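Local coordinates for protein acyl-homoserine-lactone synthase (Mesorhizobium sp. ORS 3359, PDB 6WNS) that catalyses the synthesis of acyl-homoserine lactone signals, probably by joining an acyl group from coenzyme A to S-adenosylmethionine, for quorum sensing, at residues A[120-131]-A[189-200]; A[139-150]-A[172-181]. All blocks are in the same frame, centred on the assembly; numbering follows the deposited sequence.

Contact 1: A[120-131]-A[189-200]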
loop_
_atom_site.group_PDB
_atom_site.type_symbol
_atom_site.label_atom_id
_atom_site.label_comp_id
_atom_site.label_asym_id
_atom_site.label_seq_id
_atom_site.Cartn_x
_atom_site.Cartn_y
_atom_site.Cartn_z
ATOM N N PRO A 120 9.459 12.796 6.707
ATOM C CA PRO A 120 8.106 12.300 6.846
ATOM C C PRO A 120 7.673 11.503 5.603
ATOM O O PRO A 120 6.493 11.324 5.508
ATOM C CB PRO A 120 7.286 13.583 7.077
ATOM C CG PRO A 120 8.116 14.732 6.503
ATOM C CD PRO A 120 9.535 14.224 6.360
ATOM N N VAL A 121 8.580 11.027 4.721
ATOM C CA VAL A 121 8.162 10.345 3.458
ATOM C C VAL A 121 7.092 9.327 3.823
ATOM O O VAL A 121 6.121 9.191 3.098
ATOM C CB VAL A 121 9.307 9.633 2.716
ATOM C CG1 VAL A 121 8.751 8.727 1.636
ATOM C CG2 VAL A 121 10.370 10.576 2.154
ATOM N N ALA A 122 7.297 8.597 4.912
ATOM C CA ALA A 122 6.332 7.576 5.352
ATOM C C ALA A 122 4.989 8.292 5.515
ATOM O O ALA A 122 4.006 7.849 4.949
ATOM C CB ALA A 122 6.779 6.879 6.608
ATOM N N GLY A 123 4.979 9.372 6.297
ATOM C CA GLY A 123 3.780 10.223 6.493
ATOM C C GLY A 123 3.040 10.506 5.155
ATOM O O GLY A 123 1.764 10.189 5.026
ATOM N N PHE A 124 3.865 11.077 4.215
ATOM C CA PHE A 124 3.429 11.514 2.848
ATOM C C PHE A 124 2.753 10.338 2.146
ATOM O O PHE A 124 1.704 10.540 1.502
ATOM C CB PHE A 124 4.590 11.989 1.967
ATOM C CG PHE A 124 4.909 13.455 2.074
ATOM C CD1 PHE A 124 4.430 14.346 1.123
ATOM C CD2 PHE A 124 5.724 13.929 3.089
ATOM C CE1 PHE A 124 4.732 15.691 1.212
ATOM C CE2 PHE A 124 6.014 15.279 3.179
ATOM C CZ PHE A 124 5.513 16.157 2.243
ATOM N N VAL A 125 3.343 9.134 2.261
ATOM C CA VAL A 125 2.785 7.885 1.653
ATOM C C VAL A 125 1.508 7.455 2.384
ATOM O O VAL A 125 0.533 7.131 1.720
ATOM C CB VAL A 125 3.807 6.730 1.688
ATOM C CG1 VAL A 125 3.192 5.466 1.108
ATOM C CG2 VAL A 125 5.106 7.094 0.987
ATOM N N LEU A 126 1.539 7.369 3.714
ATOM C CA LEU A 126 0.355 6.889 4.470
ATOM C C LEU A 126 -0.814 7.899 4.278
ATOM O O LEU A 126 -1.887 7.534 3.803
ATOM C CB LEU A 126 0.783 6.739 5.931
ATOM C CG LEU A 126 1.686 5.546 6.266
ATOM C CD1 LEU A 126 2.219 5.665 7.677
ATOM C CD2 LEU A 126 0.905 4.242 6.148
ATOM N N CYS A 127 -0.589 9.172 4.559
ATOM C CA CYS A 127 -1.614 10.218 4.303
ATOM C C CYS A 127 -2.104 10.167 2.840
ATOM O O CYS A 127 -3.307 10.331 2.621
ATOM C CB CYS A 127 -1.053 11.586 4.629
ATOM S SG CYS A 127 -2.420 12.703 4.976
ATOM N N GLY A 128 -1.208 9.898 1.878
ATOM C CA GLY A 128 -1.496 9.995 0.435
ATOM C C GLY A 128 -2.376 8.843 0.010
ATOM O O GLY A 128 -3.234 9.020 -0.902
ATOM N N LEU A 129 -2.163 7.705 0.676
ATOM C CA LEU A 129 -2.961 6.466 0.499
ATOM C C LEU A 129 -4.407 6.801 0.884
ATOM O O LEU A 129 -5.275 6.531 0.062
ATOM C CB LEU A 129 -2.420 5.319 1.353
ATOM C CG LEU A 129 -3.133 3.982 1.129
ATOM C CD1 LEU A 129 -2.779 3.378 -0.247
ATOM C CD2 LEU A 129 -2.842 2.993 2.258
ATOM N N LEU A 130 -4.640 7.373 2.069
ATOM C CA LEU A 130 -6.022 7.665 2.558
ATOM C C LEU A 130 -6.672 8.701 1.652
ATOM O O LEU A 130 -7.860 8.549 1.325
ATOM C CB LEU A 130 -5.991 8.204 3.981
ATOM C CG LEU A 130 -5.456 7.233 5.019
ATOM C CD1 LEU A 130 -5.368 7.908 6.374
ATOM C CD2 LEU A 130 -6.319 5.985 5.064
ATOM N N GLU A 131 -5.902 9.708 1.256
ATOM C CA GLU A 131 -6.408 10.810 0.405
ATOM C C GLU A 131 -6.782 10.264 -0.977
ATOM O O GLU A 131 -7.812 10.671 -1.542
ATOM C CB GLU A 131 -5.384 11.942 0.364
ATOM C CG GLU A 131 -5.447 12.793 1.612
ATOM C CD GLU A 131 -4.608 14.086 1.544
ATOM O OE1 GLU A 131 -3.900 14.358 2.497
ATOM O OE2 GLU A 131 -4.730 14.850 0.560
ATOM N N THR A 189 -3.110 12.163 10.907
ATOM C CA THR A 189 -1.892 11.597 10.249
ATOM C C THR A 189 -0.949 12.769 9.900
ATOM O O THR A 189 0.276 12.797 10.397
ATOM C CB THR A 189 -2.233 10.742 9.017
ATOM O OG1 THR A 189 -2.996 9.521 9.399
ATOM C CG2 THR A 189 -0.977 10.314 8.267
ATOM N N ARG A 190 -1.479 13.691 9.047
ATOM C CA ARG A 190 -0.850 15.019 8.779
ATOM C C ARG A 190 -0.271 15.657 10.066
ATOM O O ARG A 190 0.851 16.336 9.929
ATOM C CB ARG A 190 -1.830 16.016 8.149
ATOM C CG ARG A 190 -1.883 15.938 6.629
ATOM C CD ARG A 190 -2.605 17.126 6.001
ATOM N NE ARG A 190 -2.931 16.836 4.610
ATOM C CZ ARG A 190 -2.610 17.592 3.556
ATOM N NH1 ARG A 190 -1.986 18.787 3.690
ATOM N NH2 ARG A 190 -2.922 17.147 2.347
ATOM N N ARG A 191 -1.037 15.531 11.214
ATOM C CA ARG A 191 -0.658 16.200 12.486
ATOM C C ARG A 191 0.518 15.450 13.092
ATOM O O ARG A 191 1.522 16.128 13.588
ATOM C CB ARG A 191 -1.749 16.203 13.561
ATOM C CG ARG A 191 -1.262 16.793 14.877
ATOM C CD ARG A 191 -2.211 17.822 15.444
ATOM N NE ARG A 191 -2.624 18.806 14.443
ATOM C CZ ARG A 191 -2.142 20.044 14.320
ATOM N NH1 ARG A 191 -1.184 20.488 15.121
ATOM N NH2 ARG A 191 -2.627 20.834 13.376
ATOM N N ALA A 192 0.413 14.079 13.004
ATOM C CA ALA A 192 1.471 13.221 13.579
ATOM C C ALA A 192 2.795 13.553 12.869
ATOM O O ALA A 192 3.890 13.663 13.602
ATOM C CB ALA A 192 1.073 11.783 13.460
ATOM N N TYR A 193 2.707 13.791 11.526
ATOM C CA TYR A 193 3.898 14.115 10.699
ATOM C C TYR A 193 4.020 15.606 10.410
ATOM O O TYR A 193 4.946 15.960 9.623
ATOM C CB TYR A 193 3.836 13.382 9.364
ATOM C CG TYR A 193 4.072 11.915 9.519
ATOM C CD1 TYR A 193 5.342 11.386 9.371
ATOM C CD2 TYR A 193 3.038 11.065 9.863
ATOM C CE1 TYR A 193 5.569 10.024 9.502
ATOM C CE2 TYR A 193 3.247 9.704 9.999
ATOM C CZ TYR A 193 4.517 9.186 9.829
ATOM O OH TYR A 193 4.696 7.845 9.949
ATOM N N GLY A 194 3.099 16.415 10.963
ATOM C CA GLY A 194 3.076 17.885 10.803
ATOM C C GLY A 194 3.557 18.313 9.427
ATOM O O GLY A 194 4.635 18.916 9.351
ATOM N N ILE A 195 2.841 17.979 8.349
ATOM C CA ILE A 195 3.099 18.661 7.048
ATOM C C ILE A 195 1.791 19.268 6.539
ATOM O O ILE A 195 0.680 18.878 7.017
ATOM C CB ILE A 195 3.821 17.779 6.018
ATOM C CG1 ILE A 195 3.049 16.489 5.731
ATOM C CG2 ILE A 195 5.267 17.519 6.449
ATOM C CD1 ILE A 195 1.911 16.694 4.772
ATOM N N SER A 196 1.952 20.234 5.639
ATOM C CA SER A 196 0.962 21.295 5.358
ATOM C C SER A 196 0.560 21.282 3.886
ATOM O O SER A 196 -0.632 21.138 3.650
ATOM C CB SER A 196 1.499 22.638 5.725
ATOM O OG SER A 196 2.421 22.529 6.790
ATOM N N GLY A 197 1.493 21.531 2.955
ATOM C CA GLY A 197 1.158 21.852 1.552
ATOM C C GLY A 197 0.144 20.810 0.995
ATOM O O GLY A 197 -0.504 19.960 1.805
ATOM N N ALA A 198 -0.105 20.907 -0.345
ATOM C CA ALA A 198 -0.811 19.852 -1.115
ATOM C C ALA A 198 0.009 18.569 -1.028
ATOM O O ALA A 198 1.255 18.682 -0.979
ATOM C CB ALA A 198 -0.990 20.291 -2.542
ATOM N N ILE A 199 -0.641 17.391 -1.013
ATOM C CA ILE A 199 0.086 16.095 -1.009
ATOM C C ILE A 199 -0.192 15.426 -2.364
ATOM O O ILE A 199 0.780 15.102 -3.058
ATOM C CB ILE A 199 -0.275 15.161 0.166
ATOM C CG1 ILE A 199 -0.118 15.776 1.544
ATOM C CG2 ILE A 199 0.581 13.917 0.120
ATOM C CD1 ILE A 199 -0.318 14.750 2.649
ATOM N N LEU A 200 -1.461 15.266 -2.755
ATOM C CA LEU A 200 -1.847 14.628 -4.055
ATOM C C LEU A 200 -1.557 15.574 -5.218
ATOM O O LEU A 200 -1.988 16.727 -5.125
ATOM C CB LEU A 200 -3.343 14.312 -4.067
ATOM C CG LEU A 200 -3.893 13.565 -2.854
ATOM C CD1 LEU A 200 -5.393 13.351 -3.010
ATOM C CD2 LEU A 200 -3.169 12.237 -2.674
#
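Tyr193 and Gly123 meet where helix 121-135 is packed by the end of helix 183-192 and the C-terminal tail behind it. The contact is mostly apolar, with one salt bridge, between Glu131 and Arg190. The Tyr193 ring lies flat on the helix backbone. Gly123 CA sits 3.2 Å from the ring centroid, only 3° off the normal, a CH-pi contact possible because Gly123 has no side chain. Pro120 CB touches the ring obliquely at CD1 (3.7 Å).

Ile195 CD1 lies over one face of the Phe124 ring, and Ile195 CG2 reaches Phe124 CE2 at 4.0 Å. Ile199 CG2 comes obliquely at CD1, across the ring from CE2. The SG of Cys127 swings anti to its backbone N (chi1 -157°) and fits between Arg190 CG and Ile199 CD1, each 3.7 Å from it.

The extended Arg190 chain carries its guanidinium over to Glu131. Arg190 NH2 gives a 3.0 Å bond to the syn lone pair of Glu131 OE1, and the carboxylate and guanidinium planes are 24° apart, nearly coplanar. Arg190 NH1 turns back to Gly197 O (2.7 Å), so one guanidinium ties Glu131 of helix 121-135 to the tail at Gly197. Ile199 CD1 lies against one of its faces. Leu200 CD1 packs on Glu131 CB at 3.7 Å.

Thr189 puts its methyl CG2 on Cys127 CB, while its OG1 bonds to Ala185 O in its own helix. The other side of helix 121-135 rests on strands 69-75 and 100-108. Within 189-200, the chain leaves helix 183-192 at Gly194 and turns to run along helix 121-135, a Schellman motif.

Contact 2: A[139-150]-A[172-181]; sequences RQISVVCETFWP and GDIIALLIDV
Ile141 O takes the N-H of Ile179 at 2.6 Å, in a hydrogen-bonded pair of antiparallel strands 140-146 and 174-180. The return bond runs from Ile141 N to Ile179 O. Val143 with Leu177 and Cys145 with Ile175 repeat the pattern. Val181 N to Arg139 O and Thr147 N to Asp173 O extend it past both strand ends.

Gln140 and Asp180 lie side by side. Gln140 NE2 donates to Asp180 OD1 at 3.0 Å, 163° at the hydrogen, with OD1 close to the amide plane. Leu178, its CG anti to the backbone N (chi1 -176°), lays CD2 against the same amide, 3.3 Å from Gln140 NE2.

Ile141, Val143, Cys145, Ile175, Leu177 and Ile179 share one face. There Val143 CG1 meets Leu177 CB at 3.7 Å and Ile179 CD1 at 3.8 Å, while Pro150 CG crosses to Leu177 CD2 at 3.9 Å.

Met82 of helix 81-84 touches Ser142, Val144 and Ala176 on the opposite face. The two strands are neighbours in a mixed sheet, consistent with the acetyltransferase-like fold of the family. Strand 100-108 flanks 140-146 in parallel, with Trp103 against Ile141 and Val143, and strand 160-162 flanks 174-180 on its other edge.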
loop_
_atom_site.group_PDB
_atom_site.type_symbol
_atom_site.label_atom_id
_atom_site.label_comp_id
_atom_site.label_asym_id
_atom_site.label_seq_id
_atom_site.Cartn_x
_atom_site.Cartn_y
_atom_site.Cartn_z
ATOM N N ARG A 139 -13.952 3.336 0.563
ATOM C CA ARG A 139 -14.455 3.700 1.927
ATOM C C ARG A 139 -13.636 2.917 2.963
ATOM O O ARG A 139 -13.373 3.446 4.138
ATOM C CB ARG A 139 -15.943 3.388 2.022
ATOM C CG ARG A 139 -16.736 3.978 0.873
ATOM C CD ARG A 139 -17.301 5.337 1.221
ATOM N NE ARG A 139 -18.283 5.304 2.301
ATOM C CZ ARG A 139 -19.570 4.987 2.158
ATOM N NH1 ARG A 139 -20.043 4.619 0.979
ATOM N NH2 ARG A 139 -20.370 4.988 3.206
ATOM N N GLN A 140 -13.178 1.720 2.570
ATOM C CA GLN A 140 -12.277 0.944 3.445
ATOM C C GLN A 140 -11.119 0.331 2.637
ATOM O O GLN A 140 -11.267 0.099 1.368
ATOM C CB GLN A 140 -13.052 -0.142 4.181
ATOM C CG GLN A 140 -14.188 0.429 5.053
ATOM C CD GLN A 140 -15.030 -0.819 5.565
ATOM O OE1 GLN A 140 -15.443 -1.646 4.853
ATOM N NE2 GLN A 140 -15.133 -1.006 6.881
ATOM N N ILE A 141 -10.063 -0.055 3.376
ATOM C CA ILE A 141 -8.842 -0.713 2.795
ATOM C C ILE A 141 -8.519 -1.947 3.639
ATOM O O ILE A 141 -8.437 -1.758 4.977
ATOM C CB ILE A 141 -7.637 0.240 2.796
ATOM C CG1 ILE A 141 -7.850 1.418 1.848
ATOM C CG2 ILE A 141 -6.357 -0.532 2.437
ATOM C CD1 ILE A 141 -7.159 2.679 2.338
ATOM N N SER A 142 -8.455 -3.164 2.907
ATOM C CA SER A 142 -8.053 -4.434 3.558
ATOM C C SER A 142 -6.543 -4.597 3.397
ATOM O O SER A 142 -5.998 -4.033 2.417
ATOM C CB SER A 142 -8.810 -5.624 3.060
ATOM O OG SER A 142 -8.579 -5.854 1.694
ATOM N N VAL A 143 -5.880 -5.267 4.348
ATOM C CA VAL A 143 -4.393 -5.420 4.290
ATOM C C VAL A 143 -3.970 -6.607 5.143
ATOM O O VAL A 143 -4.561 -6.899 6.217
ATOM C CB VAL A 143 -3.708 -4.113 4.719
ATOM C CG1 VAL A 143 -4.009 -3.793 6.195
ATOM C CG2 VAL A 143 -2.213 -4.077 4.470
ATOM N N VAL A 144 -2.913 -7.238 4.696
ATOM C CA VAL A 144 -2.151 -8.279 5.422
ATOM C C VAL A 144 -0.829 -7.599 5.792
ATOM O O VAL A 144 -0.147 -7.059 4.858
ATOM C CB VAL A 144 -1.911 -9.505 4.507
ATOM C CG1 VAL A 144 -1.086 -10.565 5.257
ATOM C CG2 VAL A 144 -3.203 -10.103 3.938
ATOM N N CYS A 145 -0.551 -7.465 7.066
ATOM C CA CYS A 145 0.620 -6.715 7.547
ATOM C C CYS A 145 1.176 -7.424 8.788
ATOM O O CYS A 145 0.517 -8.384 9.358
ATOM C CB CYS A 145 0.268 -5.263 7.814
ATOM S SG CYS A 145 -1.041 -5.185 9.050
ATOM N N GLU A 146 2.409 -7.049 9.122
ATOM C CA GLU A 146 3.066 -7.521 10.349
ATOM C C GLU A 146 2.199 -7.105 11.550
ATOM O O GLU A 146 1.597 -6.035 11.497
ATOM C CB GLU A 146 4.477 -6.968 10.411
ATOM C CG GLU A 146 5.340 -7.778 9.474
ATOM C CD GLU A 146 6.843 -7.787 9.725
ATOM O OE1 GLU A 146 7.323 -8.564 10.584
ATOM O OE2 GLU A 146 7.512 -7.098 8.950
ATOM N N THR A 147 2.209 -7.928 12.589
ATOM C CA THR A 147 1.345 -7.746 13.778
ATOM C C THR A 147 1.726 -6.487 14.552
ATOM O O THR A 147 0.934 -6.144 15.385
ATOM C CB THR A 147 1.343 -8.970 14.689
ATOM O OG1 THR A 147 2.730 -9.271 14.895
ATOM C CG2 THR A 147 0.658 -10.178 14.093
ATOM N N PHE A 148 2.812 -5.760 14.263
ATOM C CA PHE A 148 3.104 -4.497 15.014
ATOM C C PHE A 148 2.343 -3.304 14.406
ATOM O O PHE A 148 2.347 -2.228 15.014
ATOM C CB PHE A 148 4.606 -4.192 15.103
ATOM C CG PHE A 148 5.315 -3.959 13.786
ATOM C CD1 PHE A 148 5.245 -2.734 13.139
ATOM C CD2 PHE A 148 6.061 -4.962 13.192
ATOM C CE1 PHE A 148 5.882 -2.519 11.930
ATOM C CE2 PHE A 148 6.722 -4.732 12.002
ATOM C CZ PHE A 148 6.609 -3.516 11.358
ATOM N N TRP A 149 1.748 -3.435 13.221
ATOM C CA TRP A 149 1.191 -2.269 12.461
ATOM C C TRP A 149 -0.024 -1.666 13.146
ATOM O O TRP A 149 -0.170 -0.441 13.114
ATOM C CB TRP A 149 0.847 -2.616 11.006
ATOM C CG TRP A 149 2.037 -2.401 10.133
ATOM C CD1 TRP A 149 2.873 -3.356 9.626
ATOM C CD2 TRP A 149 2.615 -1.128 9.791
ATOM N NE1 TRP A 149 3.927 -2.762 8.994
ATOM C CE2 TRP A 149 3.782 -1.402 9.033
ATOM C CE3 TRP A 149 2.276 0.208 10.067
ATOM C CZ2 TRP A 149 4.608 -0.383 8.544
ATOM C CZ3 TRP A 149 3.078 1.214 9.571
ATOM C CH2 TRP A 149 4.225 0.916 8.808
ATOM N N PRO A 150 -0.975 -2.487 13.647
ATOM C CA PRO A 150 -2.226 -1.957 14.188
ATOM C C PRO A 150 -1.965 -0.940 15.315
ATOM O O PRO A 150 -2.541 0.094 15.268
ATOM C CB PRO A 150 -2.976 -3.202 14.679
ATOM C CG PRO A 150 -2.411 -4.310 13.825
ATOM C CD PRO A 150 -0.952 -3.956 13.616
ATOM N N GLY A 172 8.360 -13.828 11.108
ATOM C CA GLY A 172 7.494 -12.659 11.158
ATOM C C GLY A 172 6.081 -13.113 11.465
ATOM O O GLY A 172 5.666 -14.160 10.925
ATOM N N ASP A 173 5.373 -12.375 12.279
ATOM C CA ASP A 173 3.926 -12.632 12.492
ATOM C C ASP A 173 3.088 -11.639 11.661
ATOM O O ASP A 173 3.381 -10.421 11.621
ATOM C CB ASP A 173 3.556 -12.579 13.975
ATOM C CG ASP A 173 4.332 -13.542 14.841
ATOM O OD1 ASP A 173 4.947 -14.490 14.292
ATOM O OD2 ASP A 173 4.392 -13.298 16.045
ATOM N N ILE A 174 2.000 -12.129 11.079
ATOM C CA ILE A 174 1.150 -11.298 10.217
ATOM C C ILE A 174 -0.302 -11.432 10.655
ATOM O O ILE A 174 -0.630 -12.358 11.444
ATOM C CB ILE A 174 1.350 -11.674 8.742
ATOM C CG1 ILE A 174 0.962 -13.119 8.423
ATOM C CG2 ILE A 174 2.807 -11.385 8.349
ATOM C CD1 ILE A 174 0.835 -13.403 6.896
ATOM N N ILE A 175 -1.106 -10.504 10.156
ATOM C CA ILE A 175 -2.542 -10.371 10.549
ATOM C C ILE A 175 -3.267 -9.602 9.439
ATOM O O ILE A 175 -2.624 -8.851 8.655
ATOM C CB ILE A 175 -2.679 -9.748 11.946
ATOM C CG1 ILE A 175 -4.110 -9.896 12.508
ATOM C CG2 ILE A 175 -2.188 -8.298 11.964
ATOM C CD1 ILE A 175 -4.161 -10.042 14.009
ATOM N N ALA A 176 -4.547 -9.902 9.254
ATOM C CA ALA A 176 -5.452 -9.187 8.342
ATOM C C ALA A 176 -6.240 -8.098 9.082
ATOM O O ALA A 176 -6.817 -8.362 10.204
ATOM C CB ALA A 176 -6.329 -10.208 7.687
ATOM N N LEU A 177 -6.316 -6.912 8.473
ATOM C CA LEU A 177 -7.017 -5.713 9.013
ATOM C C LEU A 177 -8.013 -5.166 7.988
ATOM O O LEU A 177 -7.734 -5.267 6.759
ATOM C CB LEU A 177 -5.942 -4.652 9.212
ATOM C CG LEU A 177 -5.198 -4.589 10.534
ATOM C CD1 LEU A 177 -5.197 -5.875 11.343
ATOM C CD2 LEU A 177 -3.835 -4.064 10.255
ATOM N N LEU A 178 -9.100 -4.530 8.448
ATOM C CA LEU A 178 -9.996 -3.684 7.598
ATOM C C LEU A 178 -9.975 -2.229 8.102
ATOM O O LEU A 178 -10.310 -2.012 9.275
ATOM C CB LEU A 178 -11.404 -4.269 7.614
ATOM C CG LEU A 178 -12.368 -3.528 6.685
ATOM C CD1 LEU A 178 -11.876 -3.679 5.249
ATOM C CD2 LEU A 178 -13.815 -4.005 6.836
ATOM N N ILE A 179 -9.516 -1.278 7.282
ATOM C CA ILE A 179 -9.220 0.126 7.703
ATOM C C ILE A 179 -10.324 1.027 7.169
ATOM O O ILE A 179 -10.584 0.942 5.960
ATOM C CB ILE A 179 -7.817 0.566 7.210
ATOM C CG1 ILE A 179 -6.711 -0.187 7.954
ATOM C CG2 ILE A 179 -7.610 2.068 7.378
ATOM C CD1 ILE A 179 -5.429 -0.381 7.146
ATOM N N ASP A 180 -10.972 1.826 8.042
ATOM C CA ASP A 180 -11.862 2.925 7.589
ATOM C C ASP A 180 -10.939 4.083 7.076
ATOM O O ASP A 180 -10.046 4.621 7.743
ATOM C CB ASP A 180 -12.829 3.406 8.685
ATOM C CG ASP A 180 -13.791 2.311 9.086
ATOM O OD1 ASP A 180 -13.929 1.333 8.287
ATOM O OD2 ASP A 180 -14.447 2.478 10.175
ATOM N N VAL A 181 -11.408 4.558 5.879
ATOM C CA VAL A 181 -10.899 5.774 5.174
ATOM C C VAL A 181 -11.774 6.945 5.635
ATOM O O VAL A 181 -12.829 7.142 5.056
ATOM C CB VAL A 181 -10.914 5.595 3.640
ATOM C CG1 VAL A 181 -10.353 6.810 2.925
ATOM C CG2 VAL A 181 -10.175 4.341 3.185
HETATM O O HOH W 1 2.975 -11.485 16.773
#

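Contact 2 is nested inside the loop that contact 1 closes. Helix 121-135 leads into strand 140-146, and strand 174-180 leads into helix 183-192. A helix-then-strand unit and a strand-then-helix unit therefore meet twice, strand to strand in contact 2 and helix to helix and tail in contact 1. The contact centres are about 19 Å apart, yet they touch: Leu130 O lies 3.4 Å from Val181 CG1. Trp103 of strand 100-108 also lies between them, touched by Leu126, Leu129, Ile141 and Val143. The topology is consistent with the GNAT-like acetyltransferase fold. Relatives bind coenzyme A at the start of the equivalent helix, by the parallel strands matching 100-108 and 140-146; the same site is probable here.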